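Local coordinates for major capsid protein (Paramecium bursaria Chlorella virus 1, PDB 5TIP) that self-assembles as trimers into the icosahedral capsid of a large DNA virus that infects chlorella-like algae, forming the bulk of its glycoprotein shell, at residues A[71-76]-A[89-94]; A[54-59]-A[173-178]. All coordinates share one frame; numbering follows the deposited sequence.

Overall arrangement
Both contacts belong to the N-terminal of the two capsid-family regions in this chain: contact 2 lies within one sheet of a beta sandwich, and contact 1 packs a strand of the facing sheet against it. Contact 2 pairs strand 54-58, an outermost strand of a four-stranded antiparallel sheet, with strand 172-178. Contact 1 sets strand 65-76, which follows 54-58 in the chain, against the end of helix 87-91 and the start of strand 92-99. Both segments of contact 1 thus fall between those of contact 2 in sequence. The centres of the two contacts are about 13 Å apart, and strands 92-99 and 172-178 are sheet neighbours. Phe176 touches Val71 and Leu92, so one hydrophobic core runs through both contacts.

Contact 1: residues A[71-76]-A[89-94]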
ATOM      1  N   VAL A  71      -9.776 -15.806  16.219  1.00 24.32           N
ATOM      2  CA  VAL A  71     -10.186 -15.893  17.615  1.00 24.67           C
ATOM      3  C   VAL A  71     -10.938 -14.615  17.960  1.00 27.63           C
ATOM      4  O   VAL A  71     -10.387 -13.513  17.853  1.00 31.93           O
ATOM      5  CB  VAL A  71      -8.981 -16.090  18.547  1.00 24.71           C
ATOM      6  CG1 VAL A  71      -9.433 -16.123  20.002  1.00 25.64           C
ATOM      7  CG2 VAL A  71      -8.230 -17.362  18.183  1.00 25.30           C
ATOM      8  N   GLU A  72     -12.196 -14.756  18.363  1.00 26.02           N
ATOM      9  CA  GLU A  72     -13.023 -13.617  18.736  1.00 26.88           C
ATOM     10  C   GLU A  72     -12.982 -13.419  20.245  1.00 28.33           C
ATOM     11  O   GLU A  72     -13.157 -14.374  21.008  1.00 30.68           O
ATOM     12  CB  GLU A  72     -14.466 -13.809  18.266  1.00 28.44           C
ATOM     13  CG  GLU A  72     -14.622 -13.842  16.752  1.00 30.66           C
ATOM     14  CD  GLU A  72     -16.072 -13.810  16.309  1.00 32.98           C
ATOM     15  OE1 GLU A  72     -16.958 -13.673  17.178  1.00 35.03           O
ATOM     16  OE2 GLU A  72     -16.328 -13.929  15.091  1.00 33.80           O
ATOM     17  N   PHE A  73     -12.752 -12.178  20.668  1.00 27.90           N
ATOM     18  CA  PHE A  73     -12.828 -11.792  22.068  1.00 30.23           C
ATOM     19  C   PHE A  73     -13.845 -10.673  22.238  1.00 29.95           C
ATOM     20  O   PHE A  73     -14.062  -9.863  21.331  1.00 34.33           O
ATOM     21  CB  PHE A  73     -11.475 -11.320  22.619  1.00 29.35           C
ATOM     22  CG  PHE A  73     -10.470 -12.418  22.808  1.00 28.62           C
ATOM     23  CD1 PHE A  73     -10.712 -13.451  23.699  1.00 28.66           C
ATOM     24  CD2 PHE A  73      -9.263 -12.395  22.129  1.00 30.86           C
ATOM     25  CE1 PHE A  73      -9.781 -14.455  23.887  1.00 30.09           C
ATOM     26  CE2 PHE A  73      -8.328 -13.396  22.314  1.00 31.61           C
ATOM     27  CZ  PHE A  73      -8.587 -14.428  23.193  1.00 30.44           C
ATOM     28  N   VAL A  74     -14.468 -10.637  23.412  1.00 28.13           N
ATOM     29  CA  VAL A  74     -15.334  -9.538  23.815  1.00 25.13           C
ATOM     30  C   VAL A  74     -14.791  -8.984  25.124  1.00 26.77           C
ATOM     31  O   VAL A  74     -14.786  -9.683  26.145  1.00 28.36           O
ATOM     32  CB  VAL A  74     -16.794  -9.986  23.970  1.00 26.07           C
ATOM     33  CG1 VAL A  74     -17.645  -8.826  24.433  1.00 26.65           C
ATOM     34  CG2 VAL A  74     -17.319 -10.549  22.659  1.00 25.60           C
ATOM     35  N   LEU A  75     -14.333  -7.736  25.093  1.00 29.99           N
ATOM     36  CA  LEU A  75     -13.689  -7.106  26.236  1.00 28.45           C
ATOM     37  C   LEU A  75     -14.390  -5.801  26.583  1.00 28.45           C
ATOM     38  O   LEU A  75     -14.986  -5.146  25.723  1.00 27.48           O
ATOM     39  CB  LEU A  75     -12.205  -6.830  25.962  1.00 28.54           C
ATOM     40  CG  LEU A  75     -11.341  -8.018  25.541  1.00 28.03           C
ATOM     41  CD1 LEU A  75      -9.914  -7.572  25.267  1.00 29.96           C
ATOM     42  CD2 LEU A  75     -11.365  -9.080  26.616  1.00 28.69           C
ATOM     43  N   THR A  76     -14.313  -5.437  27.860  1.00 30.71           N
ATOM     44  CA  THR A  76     -14.806  -4.160  28.364  1.00 31.32           C
ATOM     45  C   THR A  76     -13.628  -3.402  28.955  1.00 34.44           C
ATOM     46  O   THR A  76     -12.951  -3.911  29.854  1.00 39.37           O
ATOM     47  CB  THR A  76     -15.903  -4.363  29.412  1.00 33.36           C
ATOM     48  OG1 THR A  76     -17.028  -5.014  28.809  1.00 36.92           O
ATOM     49  CG2 THR A  76     -16.347  -3.029  29.987  1.00 31.10           C
ATOM     50  N   GLU A  89      -4.682  -8.535  21.288  1.00 25.91           N
ATOM     51  CA  GLU A  89      -3.470  -9.221  20.858  1.00 26.85           C
ATOM     52  C   GLU A  89      -2.684  -9.741  22.054  1.00 26.54           C
ATOM     53  O   GLU A  89      -2.193 -10.877  22.037  1.00 30.31           O
ATOM     54  CB  GLU A  89      -2.621  -8.277  20.009  1.00 27.14           C
ATOM     55  CG  GLU A  89      -1.245  -8.799  19.657  1.00 26.58           C
ATOM     56  CD  GLU A  89      -0.372  -7.725  19.043  1.00 26.68           C
ATOM     57  OE1 GLU A  89      -0.625  -7.343  17.881  1.00 26.29           O
ATOM     58  OE2 GLU A  89       0.558  -7.253  19.728  1.00 25.66           O
ATOM     59  N   GLU A  90      -2.557  -8.928  23.106  1.00 26.58           N
ATOM     60  CA  GLU A  90      -1.852  -9.373  24.302  1.00 23.79           C
ATOM     61  C   GLU A  90      -2.605 -10.486  25.017  1.00 26.74           C
ATOM     62  O   GLU A  90      -1.978 -11.375  25.605  1.00 28.30           O
ATOM     63  CB  GLU A  90      -1.630  -8.200  25.256  1.00 24.40           C
ATOM     64  CG  GLU A  90      -0.856  -8.580  26.509  1.00 29.62           C
ATOM     65  CD  GLU A  90      -0.740  -7.443  27.499  1.00 33.72           C
ATOM     66  OE1 GLU A  90      -1.374  -6.390  27.280  1.00 36.06           O
ATOM     67  OE2 GLU A  90      -0.014  -7.604  28.502  1.00 35.22           O
ATOM     68  N   LEU A  91      -3.941 -10.454  24.979  1.00 28.77           N
ATOM     69  CA  LEU A  91      -4.728 -11.467  25.675  1.00 30.18           C
ATOM     70  C   LEU A  91      -4.399 -12.864  25.165  1.00 28.67           C
ATOM     71  O   LEU A  91      -4.380 -13.828  25.940  1.00 28.98           O
ATOM     72  CB  LEU A  91      -6.220 -11.172  25.514  1.00 29.60           C
ATOM     73  CG  LEU A  91      -7.184 -12.089  26.270  1.00 29.11           C
ATOM     74  CD1 LEU A  91      -6.916 -12.011  27.764  1.00 22.68           C
ATOM     75  CD2 LEU A  91      -8.620 -11.714  25.963  1.00 22.11           C
ATOM     76  N   LEU A  92      -4.133 -12.992  23.865  1.00 28.95           N
ATOM     77  CA  LEU A  92      -3.709 -14.260  23.274  1.00 27.62           C
ATOM     78  C   LEU A  92      -2.212 -14.408  23.527  1.00 26.68           C
ATOM     79  O   LEU A  92      -1.369 -14.137  22.667  1.00 25.94           O
ATOM     80  CB  LEU A  92      -4.044 -14.292  21.789  1.00 30.10           C
ATOM     81  CG  LEU A  92      -4.241 -15.671  21.168  1.00 35.16           C
ATOM     82  CD1 LEU A  92      -5.386 -16.376  21.865  1.00 37.20           C
ATOM     83  CD2 LEU A  92      -4.509 -15.555  19.677  1.00 37.33           C
ATOM     84  N   GLN A  93      -1.879 -14.852  24.743  1.00 29.14           N
ATOM     85  CA  GLN A  93      -0.483 -14.869  25.175  1.00 28.85           C
ATOM     86  C   GLN A  93       0.354 -15.806  24.315  1.00 29.97           C
ATOM     87  O   GLN A  93       1.462 -15.455  23.894  1.00 35.10           O
ATOM     88  CB  GLN A  93      -0.389 -15.261  26.648  1.00 28.60           C
ATOM     89  CG  GLN A  93       1.036 -15.369  27.158  1.00 31.35           C
ATOM     90  CD  GLN A  93       1.106 -15.555  28.657  1.00 36.22           C
ATOM     91  OE1 GLN A  93       0.799 -14.640  29.420  1.00 39.22           O
ATOM     92  NE2 GLN A  93       1.510 -16.744  29.089  1.00 37.79           N
ATOM     93  N   ASP A  94      -0.152 -17.009  24.053  1.00 28.97           N
ATOM     94  CA  ASP A  94       0.518 -17.912  23.130  1.00 31.09           C
ATOM     95  C   ASP A  94      -0.506 -18.875  22.552  1.00 30.49           C
ATOM     96  O   ASP A  94      -1.524 -19.173  23.183  1.00 33.09           O
ATOM     97  CB  ASP A  94       1.670 -18.677  23.801  1.00 33.86           C
ATOM     98  CG  ASP A  94       1.231 -19.464  25.023  1.00 39.54           C
ATOM     99  OD1 ASP A  94       0.554 -20.501  24.861  1.00 42.25           O
ATOM    100  OD2 ASP A  94       1.581 -19.052  26.151  1.00 41.19           O
TER
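Leu91 lays its CD2 methyl over the centre of the Phe73 ring, 3.5 Å from the centroid and only 11° off the ring normal, a CH-pi contact across a face. The same methyl is within 4.0 Å of all six ring carbons, and it also meets CD2 of Leu75 at 3.9 Å, where the two leucines reach toward each other tip to tip. Leu91 can serve both partners because its CG stands anti to the backbone N (chi1 -176°), which carries the isobutyl group off the last turn of helix 87-91 toward strand 65-76.

Leu92 meets the edge of the same ring. Its CD1 approaches CZ of Phe73 at 4.0 Å, in the plane of the ring, and the two side chains cross at about a right angle. The other branch, CD2, lies 4.4 Å from CG2 of Val71, a looser touch that extends the apolar patch along the strand. Phe73 is therefore met over a face by one leucine and at an edge by the next, a division made possible where the chain leaves the helix: Leu92 is the centre of an inverse gamma turn, and strand 92-99 starts here. Phe51 also packs on Leu91, and Met201 and Leu178 on Phe73.

Away from this core, Glu72 forms salt bridges with Arg145 and with Arg328 of a neighbouring subunit. All five touching residues are buried and apolar, so the helix end and the strand are held together here by side-chain packing and dispersion, with the aromatic face contributing the CH-pi term.

Contact 2: residues A[54-59]-A[173-178]; sequences KVSTQI and KLYFTL
This contact is a regular antiparallel strand pairing, in which strand 54-58 lies along strand 172-178 at one margin of a four-stranded sheet. The axes of segments 54-58 and 173-178 come within 4.6 Å, their N-to-C directions 168° apart. Val55 with Phe176 and Thr57 with Leu174 are hydrogen-bonded pairs; Phe176 N donates to Val55 O at 2.7 Å, and Leu174 N to Thr57 O at 2.8 Å with an angle of 166° at the hydrogen. Their reciprocal bonds complete two rings.

The side chains of Val55, Thr57, Leu174 and Phe176 occupy the buried, mostly apolar face, where the Thr57 hydroxyl is hydrogen-bonded to Thr44 O. The Val55 and Phe176 side chains cross obliquely, with Val55 CG2 3.7 Å from Phe176 CB, and the Phe176 ring continues toward Val71 and Leu92. Beyond Thr57, Ile59 CD1 meets Leu174 CD1 at 4.1 Å.

The other face is more polar. Lys54 lies beside Thr177, pointing the same way, and its final bend (chi4 -61°) turns NZ back to donate to Thr177 OG1 at 2.7 Å; that hydroxyl is also hydrogen-bonded to Asp94 OD1. Tyr175 sets CD1 3.6 Å from CB of Ser56, while its OH accepts a hydrogen bond from Lys173 NZ at 2.9 Å and has Glu98 as a further partner.

A mostly apolar face turned to strands 65-76 and 200-210, with a polar one behind, fits one sheet of a beta sandwich, as in double jelly-roll capsid proteins.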
ATOM      1  N   LYS A  54      -5.700 -21.636  30.507  1.00 29.49           N
ATOM      2  CA  LYS A  54      -5.330 -22.353  29.293  1.00 32.37           C
ATOM      3  C   LYS A  54      -6.549 -23.087  28.754  1.00 33.99           C
ATOM      4  O   LYS A  54      -7.167 -23.883  29.471  1.00 35.86           O
ATOM      5  CB  LYS A  54      -4.184 -23.334  29.545  1.00 32.41           C
ATOM      6  CG  LYS A  54      -2.861 -22.680  29.895  1.00 34.31           C
ATOM      7  CD  LYS A  54      -1.770 -23.724  30.068  1.00 40.27           C
ATOM      8  CE  LYS A  54      -0.419 -23.078  30.332  1.00 45.24           C
ATOM      9  NZ  LYS A  54       0.020 -22.210  29.207  1.00 50.25           N
ATOM     10  N   VAL A  55      -6.897 -22.809  27.501  1.00 32.32           N
ATOM     11  CA  VAL A  55      -7.992 -23.480  26.816  1.00 31.09           C
ATOM     12  C   VAL A  55      -7.448 -24.087  25.530  1.00 29.61           C
ATOM     13  O   VAL A  55      -6.390 -23.699  25.029  1.00 27.26           O
ATOM     14  CB  VAL A  55      -9.166 -22.527  26.519  1.00 29.92           C
ATOM     15  CG1 VAL A  55      -9.774 -22.014  27.813  1.00 29.02           C
ATOM     16  CG2 VAL A  55      -8.696 -21.370  25.656  1.00 28.98           C
ATOM     17  N   SER A  56      -8.185 -25.058  24.998  1.00 31.00           N
ATOM     18  CA  SER A  56      -7.765 -25.752  23.790  1.00 30.58           C
ATOM     19  C   SER A  56      -8.966 -25.979  22.887  1.00 30.70           C
ATOM     20  O   SER A  56     -10.119 -25.883  23.311  1.00 34.26           O
ATOM     21  CB  SER A  56      -7.088 -27.090  24.109  1.00 35.26           C
ATOM     22  OG  SER A  56      -7.994 -27.985  24.728  1.00 39.00           O
ATOM     23  N   THR A  57      -8.674 -26.287  21.626  1.00 31.53           N
ATOM     24  CA  THR A  57      -9.695 -26.548  20.622  1.00 33.25           C
ATOM     25  C   THR A  57      -9.221 -27.663  19.706  1.00 33.50           C
ATOM     26  O   THR A  57      -8.096 -27.617  19.203  1.00 33.68           O
ATOM     27  CB  THR A  57     -10.001 -25.286  19.802  1.00 37.24           C
ATOM     28  OG1 THR A  57     -10.887 -24.434  20.538  1.00 40.44           O
ATOM     29  CG2 THR A  57     -10.636 -25.645  18.467  1.00 37.22           C
ATOM     30  N   GLN A  58     -10.081 -28.652  19.482  1.00 32.94           N
ATOM     31  CA  GLN A  58      -9.842 -29.692  18.491  1.00 32.02           C
ATOM     32  C   GLN A  58     -10.642 -29.344  17.244  1.00 29.77           C
ATOM     33  O   GLN A  58     -11.872 -29.242  17.302  1.00 29.87           O
ATOM     34  CB  GLN A  58     -10.245 -31.068  19.018  1.00 36.98           C
ATOM     35  CG  GLN A  58      -9.909 -32.210  18.068  1.00 40.77           C
ATOM     36  CD  GLN A  58     -10.433 -33.550  18.547  1.00 48.26           C
ATOM     37  OE1 GLN A  58      -9.739 -34.286  19.249  1.00 51.05           O
ATOM     38  NE2 GLN A  58     -11.663 -33.875  18.165  1.00 52.62           N
ATOM     39  N   ILE A  59      -9.943 -29.150  16.124  1.00 30.66           N
ATOM     40  CA  ILE A  59     -10.609 -28.719  14.900  1.00 28.82           C
ATOM     41  C   ILE A  59     -11.582 -29.800  14.463  1.00 32.49           C
ATOM     42  O   ILE A  59     -11.184 -30.930  14.155  1.00 34.13           O
ATOM     43  CB  ILE A  59      -9.586 -28.411  13.802  1.00 27.25           C
ATOM     44  CG1 ILE A  59      -8.555 -27.394  14.293  1.00 25.11           C
ATOM     45  CG2 ILE A  59     -10.285 -27.893  12.554  1.00 27.13           C
ATOM     46  CD1 ILE A  59      -9.153 -26.083  14.736  1.00 26.04           C
ATOM     47  N   LYS A 173      -5.179 -29.744  16.717  1.00 30.63           N
ATOM     48  CA  LYS A 173      -5.587 -29.049  17.927  1.00 29.07           C
ATOM     49  C   LYS A 173      -4.856 -27.720  18.051  1.00 28.32           C
ATOM     50  O   LYS A 173      -3.733 -27.559  17.567  1.00 28.93           O
ATOM     51  CB  LYS A 173      -5.333 -29.905  19.176  1.00 29.07           C
ATOM     52  CG  LYS A 173      -6.164 -31.177  19.224  1.00 31.43           C
ATOM     53  CD  LYS A 173      -6.025 -31.881  20.563  1.00 35.16           C
ATOM     54  CE  LYS A 173      -6.602 -31.033  21.682  1.00 38.34           C
ATOM     55  NZ  LYS A 173      -6.412 -31.668  23.014  1.00 43.73           N
ATOM     56  N   LEU A 174      -5.513 -26.772  18.715  1.00 26.67           N
ATOM     57  CA  LEU A 174      -4.937 -25.477  19.053  1.00 24.13           C
ATOM     58  C   LEU A 174      -4.976 -25.309  20.562  1.00 25.13           C
ATOM     59  O   LEU A 174      -6.016 -25.545  21.186  1.00 28.06           O
ATOM     60  CB  LEU A 174      -5.698 -24.334  18.378  1.00 23.60           C
ATOM     61  CG  LEU A 174      -5.609 -24.222  16.858  1.00 23.30           C
ATOM     62  CD1 LEU A 174      -6.648 -23.242  16.350  1.00 24.45           C
ATOM     63  CD2 LEU A 174      -4.213 -23.790  16.444  1.00 24.45           C
ATOM     64  N   TYR A 175      -3.851 -24.911  21.147  1.00 24.54           N
ATOM     65  CA  TYR A 175      -3.737 -24.719  22.589  1.00 26.65           C
ATOM     66  C   TYR A 175      -3.516 -23.238  22.864  1.00 25.82           C
ATOM     67  O   TYR A 175      -2.472 -22.684  22.505  1.00 27.03           O
ATOM     68  CB  TYR A 175      -2.599 -25.564  23.158  1.00 34.04           C
ATOM     69  CG  TYR A 175      -2.857 -27.048  23.057  1.00 36.98           C
ATOM     70  CD1 TYR A 175      -3.565 -27.722  24.044  1.00 38.36           C
ATOM     71  CD2 TYR A 175      -2.406 -27.774  21.964  1.00 37.29           C
ATOM     72  CE1 TYR A 175      -3.809 -29.079  23.946  1.00 39.76           C
ATOM     73  CE2 TYR A 175      -2.644 -29.127  21.858  1.00 38.48           C
ATOM     74  CZ  TYR A 175      -3.345 -29.777  22.850  1.00 40.45           C
ATOM     75  OH  TYR A 175      -3.580 -31.128  22.744  1.00 45.07           O
ATOM     76  N   PHE A 176      -4.494 -22.602  23.497  1.00 30.01           N
ATOM     77  CA  PHE A 176      -4.423 -21.183  23.804  1.00 28.66           C
ATOM     78  C   PHE A 176      -4.045 -20.969  25.264  1.00 28.71           C
ATOM     79  O   PHE A 176      -4.415 -21.750  26.144  1.00 31.58           O
ATOM     80  CB  PHE A 176      -5.755 -20.492  23.506  1.00 26.46           C
ATOM     81  CG  PHE A 176      -6.200 -20.626  22.079  1.00 24.24           C
ATOM     82  CD1 PHE A 176      -5.786 -19.715  21.121  1.00 22.03           C
ATOM     83  CD2 PHE A 176      -7.038 -21.658  21.695  1.00 25.51           C
ATOM     84  CE1 PHE A 176      -6.195 -19.832  19.809  1.00 23.48           C
ATOM     85  CE2 PHE A 176      -7.451 -21.781  20.382  1.00 25.20           C
ATOM     86  CZ  PHE A 176      -7.029 -20.866  19.438  1.00 25.02           C
ATOM     87  N   THR A 177      -3.307 -19.891  25.513  1.00 29.32           N
ATOM     88  CA  THR A 177      -2.994 -19.435  26.860  1.00 27.85           C
ATOM     89  C   THR A 177      -3.361 -17.964  26.947  1.00 29.18           C
ATOM     90  O   THR A 177      -2.852 -17.152  26.168  1.00 28.60           O
ATOM     91  CB  THR A 177      -1.513 -19.637  27.193  1.00 28.89           C
ATOM     92  OG1 THR A 177      -1.186 -21.030  27.120  1.00 33.12           O
ATOM     93  CG2 THR A 177      -1.200 -19.118  28.588  1.00 28.59           C
ATOM     94  N   LEU A 178      -4.249 -17.623  27.876  1.00 29.78           N
ATOM     95  CA  LEU A 178      -4.713 -16.252  28.015  1.00 27.05           C
ATOM     96  C   LEU A 178      -3.836 -15.488  28.993  1.00 26.95           C
ATOM     97  O   LEU A 178      -3.394 -16.031  30.009  1.00 26.73           O
ATOM     98  CB  LEU A 178      -6.167 -16.210  28.483  1.00 26.77           C
ATOM     99  CG  LEU A 178      -7.199 -16.845  27.558  1.00 25.45           C
ATOM    100  CD1 LEU A 178      -8.592 -16.483  28.035  1.00 27.51           C
ATOM    101  CD2 LEU A 178      -6.976 -16.402  26.120  1.00 25.86           C
TER